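Local coordinates for protein methyl-accepting chemotaxis sensory transducer (Anaeromyxobacter dehalogenans, PDB 4K08) that probably senses small molecules in the periplasm through a PAS-like Cache domain and passes the signal on to the chemotaxis machinery, at residues Val68-Pro71 against Thr72-Gln75; Leu91-Gln94 against Glu95-Arg98. One frame throughout, in Å; residues are numbered along the deposited sequence.

Interaction 1 of 2, residues Val68-Pro71 against Thr72-Gln75. With ACT (acetate ion), chain C.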
# COMPACT_ATOMS: atom_id res chain seq x y z
N VAL A 68 0.32 8.73 -3.13
CA VAL A 68 -0.66 9.50 -2.34
C VAL A 68 -0.13 9.74 -0.92
O VAL A 68 -0.09 10.89 -0.48
CB VAL A 68 -2.03 8.81 -2.29
CG1 VAL A 68 -3.06 9.63 -1.42
CG2 VAL A 68 -2.60 8.64 -3.71
N MSE A 69 0.29 8.67 -0.23
CA MSE A 69 0.80 8.75 1.15
C MSE A 69 1.72 7.58 1.44
O MSE A 69 1.29 6.42 1.42
CB MSE A 69 -0.35 8.72 2.18
CG MSE A 69 0.02 9.20 3.57
SE MSE A 69 1.04 7.84 4.60
CE MSE A 69 -0.33 6.48 4.46
N HIS A 70 2.98 7.91 1.75
CA HIS A 70 3.96 6.94 2.17
C HIS A 70 4.50 7.41 3.53
O HIS A 70 5.04 8.49 3.63
CB HIS A 70 5.11 6.78 1.15
CG HIS A 70 5.86 5.49 1.32
ND1 HIS A 70 6.68 5.24 2.41
CD2 HIS A 70 5.88 4.36 0.57
CE1 HIS A 70 7.19 4.02 2.31
NE2 HIS A 70 6.69 3.45 1.22
N PRO A 71 4.32 6.60 4.57
CA PRO A 71 4.63 7.07 5.94
C PRO A 71 6.12 6.99 6.30
O PRO A 71 6.53 7.73 7.20
CB PRO A 71 3.80 6.13 6.83
CG PRO A 71 3.78 4.79 6.01
CD PRO A 71 3.73 5.24 4.54
N THR A 72 6.92 6.11 5.67
CA THR A 72 8.33 6.03 6.09
C THR A 72 9.25 6.68 5.05
O THR A 72 10.38 7.01 5.37
CB THR A 72 8.77 4.57 6.31
OG1 THR A 72 8.60 3.84 5.08
CG2 THR A 72 7.98 3.93 7.38
N ASN A 73 8.75 6.88 3.83
CA ASN A 73 9.47 7.62 2.80
C ASN A 73 8.55 8.75 2.26
O ASN A 73 8.22 8.78 1.05
CB ASN A 73 9.91 6.69 1.65
CG ASN A 73 10.92 5.62 2.10
OD1 ASN A 73 10.57 4.46 2.42
ND2 ASN A 73 12.18 6.02 2.17
N PRO A 74 8.16 9.69 3.13
CA PRO A 74 7.16 10.71 2.75
C PRO A 74 7.67 11.65 1.68
O PRO A 74 6.85 12.26 1.00
CB PRO A 74 6.92 11.51 4.07
CG PRO A 74 8.21 11.27 4.92
CD PRO A 74 8.58 9.80 4.55
N GLN A 75 8.99 11.76 1.48
CA GLN A 75 9.47 12.54 0.31
C GLN A 75 8.91 12.01 -1.03
O GLN A 75 9.00 12.72 -2.04
CB GLN A 75 10.99 12.63 0.24
CG GLN A 75 11.62 13.41 1.41
C ACT C . 6.83 -0.03 0.01
O ACT C . 7.07 0.83 0.94
OXT ACT C . 7.06 -1.24 0.24
CH3 ACT C . 6.26 0.34 -1.37

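Interaction 2 of 2, residues Leu91-Gln94 against Glu95-Arg98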
# COMPACT_ATOMS: atom_id res chain seq x y z
N LEU A 91 9.94 -2.21 -12.01
CA LEU A 91 9.03 -1.06 -12.02
C LEU A 91 7.94 -1.44 -11.03
O LEU A 91 6.83 -1.73 -11.41
CB LEU A 91 8.48 -0.84 -13.44
CG LEU A 91 9.46 -0.22 -14.44
CD1 LEU A 91 9.07 -0.43 -15.99
CD2 LEU A 91 9.59 1.29 -14.10
N LEU A 92 8.28 -1.53 -9.74
CA LEU A 92 7.40 -2.19 -8.76
C LEU A 92 6.00 -1.52 -8.62
O LEU A 92 5.00 -2.23 -8.45
CB LEU A 92 8.10 -2.30 -7.39
CG LEU A 92 8.53 -0.99 -6.74
CD1 LEU A 92 7.70 -0.72 -5.49
CD2 LEU A 92 10.04 -1.00 -6.40
N PHE A 93 5.91 -0.19 -8.69
CA PHE A 93 4.59 0.50 -8.57
C PHE A 93 3.75 0.24 -9.83
O PHE A 93 2.56 -0.05 -9.72
CB PHE A 93 4.76 2.00 -8.30
CG PHE A 93 5.34 2.30 -6.95
CD1 PHE A 93 4.57 2.15 -5.80
CD2 PHE A 93 6.68 2.67 -6.82
CE1 PHE A 93 5.12 2.38 -4.51
CE2 PHE A 93 7.25 2.91 -5.55
CZ PHE A 93 6.44 2.77 -4.38
N GLN A 94 4.41 0.25 -11.00
CA GLN A 94 3.70 -0.16 -12.21
C GLN A 94 3.17 -1.59 -11.99
O GLN A 94 2.03 -1.87 -12.35
CB GLN A 94 4.58 -0.02 -13.50
CG GLN A 94 4.15 1.26 -14.33
CD GLN A 94 5.34 1.91 -15.07
OE1 GLN A 94 6.05 2.79 -14.50
NE2 GLN A 94 5.60 1.43 -16.31
N GLU A 95 3.97 -2.46 -11.36
CA GLU A 95 3.51 -3.84 -11.16
C GLU A 95 2.34 -3.93 -10.16
O GLU A 95 1.46 -4.77 -10.31
CB GLU A 95 4.68 -4.76 -10.78
CG GLU A 95 5.63 -5.06 -11.94
CD GLU A 95 4.93 -5.73 -13.13
OE1 GLU A 95 4.42 -6.86 -12.94
OE2 GLU A 95 4.86 -5.13 -14.24
N PHE A 96 2.32 -3.06 -9.15
CA PHE A 96 1.14 -2.98 -8.26
C PHE A 96 -0.12 -2.64 -9.06
O PHE A 96 -1.18 -3.22 -8.86
CB PHE A 96 1.30 -1.89 -7.19
CG PHE A 96 2.45 -2.11 -6.25
CD1 PHE A 96 3.03 -3.35 -6.08
CD2 PHE A 96 2.93 -1.04 -5.47
CE1 PHE A 96 4.09 -3.53 -5.20
CE2 PHE A 96 4.00 -1.21 -4.59
CZ PHE A 96 4.57 -2.46 -4.44
N VAL A 97 -0.00 -1.62 -9.90
CA VAL A 97 -1.16 -1.11 -10.64
C VAL A 97 -1.66 -2.19 -11.61
O VAL A 97 -2.87 -2.41 -11.70
CB VAL A 97 -0.86 0.25 -11.36
CG1 VAL A 97 -1.95 0.59 -12.49
CG2 VAL A 97 -0.71 1.34 -10.33
N ARG A 98 -0.73 -2.88 -12.28
CA ARG A 98 -1.11 -3.98 -13.19
C ARG A 98 -1.79 -5.12 -12.44
O ARG A 98 -2.77 -5.67 -12.90
CB ARG A 98 0.10 -4.55 -13.95
CG ARG A 98 0.65 -3.66 -15.05
CD ARG A 98 1.58 -4.47 -15.99
NE ARG A 98 2.97 -4.03 -15.90
CZ ARG A 98 3.38 -2.81 -16.27
NH1 ARG A 98 4.69 -2.46 -16.14
NH2 ARG A 98 2.48 -1.91 -16.75

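Interaction 1 of 2, residues Val68-Pro71 against Thr72-Gln75
ND1 of His-70 accepts two backbone N-H groups from the turn that follows it. The stronger bond comes from Asn-73 N, 3.0 Å from His-70 ND1 with an angle of 149° at the hydrogen, its donor tilted out of the imidazole plane; a weak one from Thr-72 N is 3.4 Å from the same atom. Chi1 of -160° sets CG of His-70 opposite its own backbone N and turns the ring toward the backbone N-H groups of Thr-72 and Asn-73. Around the ring edge, Thr-72 OG1 lies in the imidazole plane 3.1 Å from His-70 CE1. The amide of Asn-73 runs beside the ring, inclined to it, with OD1 3.4 Å from His-70 CE1; this oxygen also takes a weak hydrogen bond from Trp-112 NE1. Pro-74 CA also makes a CA-H...O contact with His-70 O at 3.2 Å, where a proline nitrogen has no hydrogen to give. Asp-77 accepts the N-H of His-70, and the rings of Tyr-57 and Trp-112 pack against the imidazole. His-70 NE2 donates to atom O of the acetate at 2.7 Å, with an angle of 161°. Tyr-57, Tyr-110 and Lys-123 bind the same ion, which probably came from the crystallisation liquor but occupies a polar pocket of this Cache domain, consistent with a binding place for a small carboxylate. Because ND1 accepts from the main chain, the pattern is consistent with a neutral ring protonated on NE2, which would present a donor to the acetate.

Interaction 2 of 2, residues Leu91-Gln94 against Glu95-Arg98
The first turns of helix 92-103, with Leu-91 at the N-cap position, bring Leu-92, Phe-93 and Phe-96 together on a buried face. Four successive i to i+4 bonds build these turns, from Glu-95 N to Leu-91 O through to Arg-98 N to Gln-94 O. The two phenyl rings form an offset edge-to-face pair: the CD2-CE2 edge of Phe-96 approaches the face of Phe-93, with centroids 5.4 Å apart and planes at 85°. Leu-92 has CG wedged between its backbone N and carbonyl carbon (chi1 60°), which carries CD1 over the centre of the Phe-93 ring, 3.6 Å above its plane. That same methyl, CD1 of Leu-92, lies 3.7 Å from CZ of Phe-96 and so fills the corner between the rings. Trp-59 and Tyr-110 of the sheet meet Phe-96, and Tyr-84 of the preceding loop meets Phe-93 edge-to-face. In one of the two conformers modelled for Glu-95, Arg-98 NE makes a salt bridge to Glu-95 OE2 at 2.7 Å, entering from above the carboxylate plane. The Arg-98 side chain, bent at chi3, crosses that of Gln-94, with Arg-98 NH1 3.6 Å from Gln-94 CB and the guanidinium nearly perpendicular to the amide, whose OE1 accepts from Gly-83 N. The helix is thus two-sided: aromatic and aliphatic contacts seat it on the sheet, whereas the Glu-95 and Arg-98 charges can pair within one helical turn at the more exposed face.

Interactions 1 and 2 follow one another along the chain, their centres about 17 Å apart and their nearest atoms about 5 Å apart without touching. Residues 68-75 form a surface turn leaving strand 67-69, at one margin of the antiparallel sheet, and their chemistry is chiefly polar around a single buried imidazole. Residues 91-98 begin helix 92-103 and are partly buried, combining regular helical bonding with an aromatic cluster and an ion pair seen in one Glu-95 conformer. Both approach the acetate pocket: interaction 1 supplies a direct hydrogen bond, while the side chain of Phe-93 in interaction 2 comes within about 4 Å of the ion. Trp-112 is a shared neighbour, meeting His-70 and touching Leu-92.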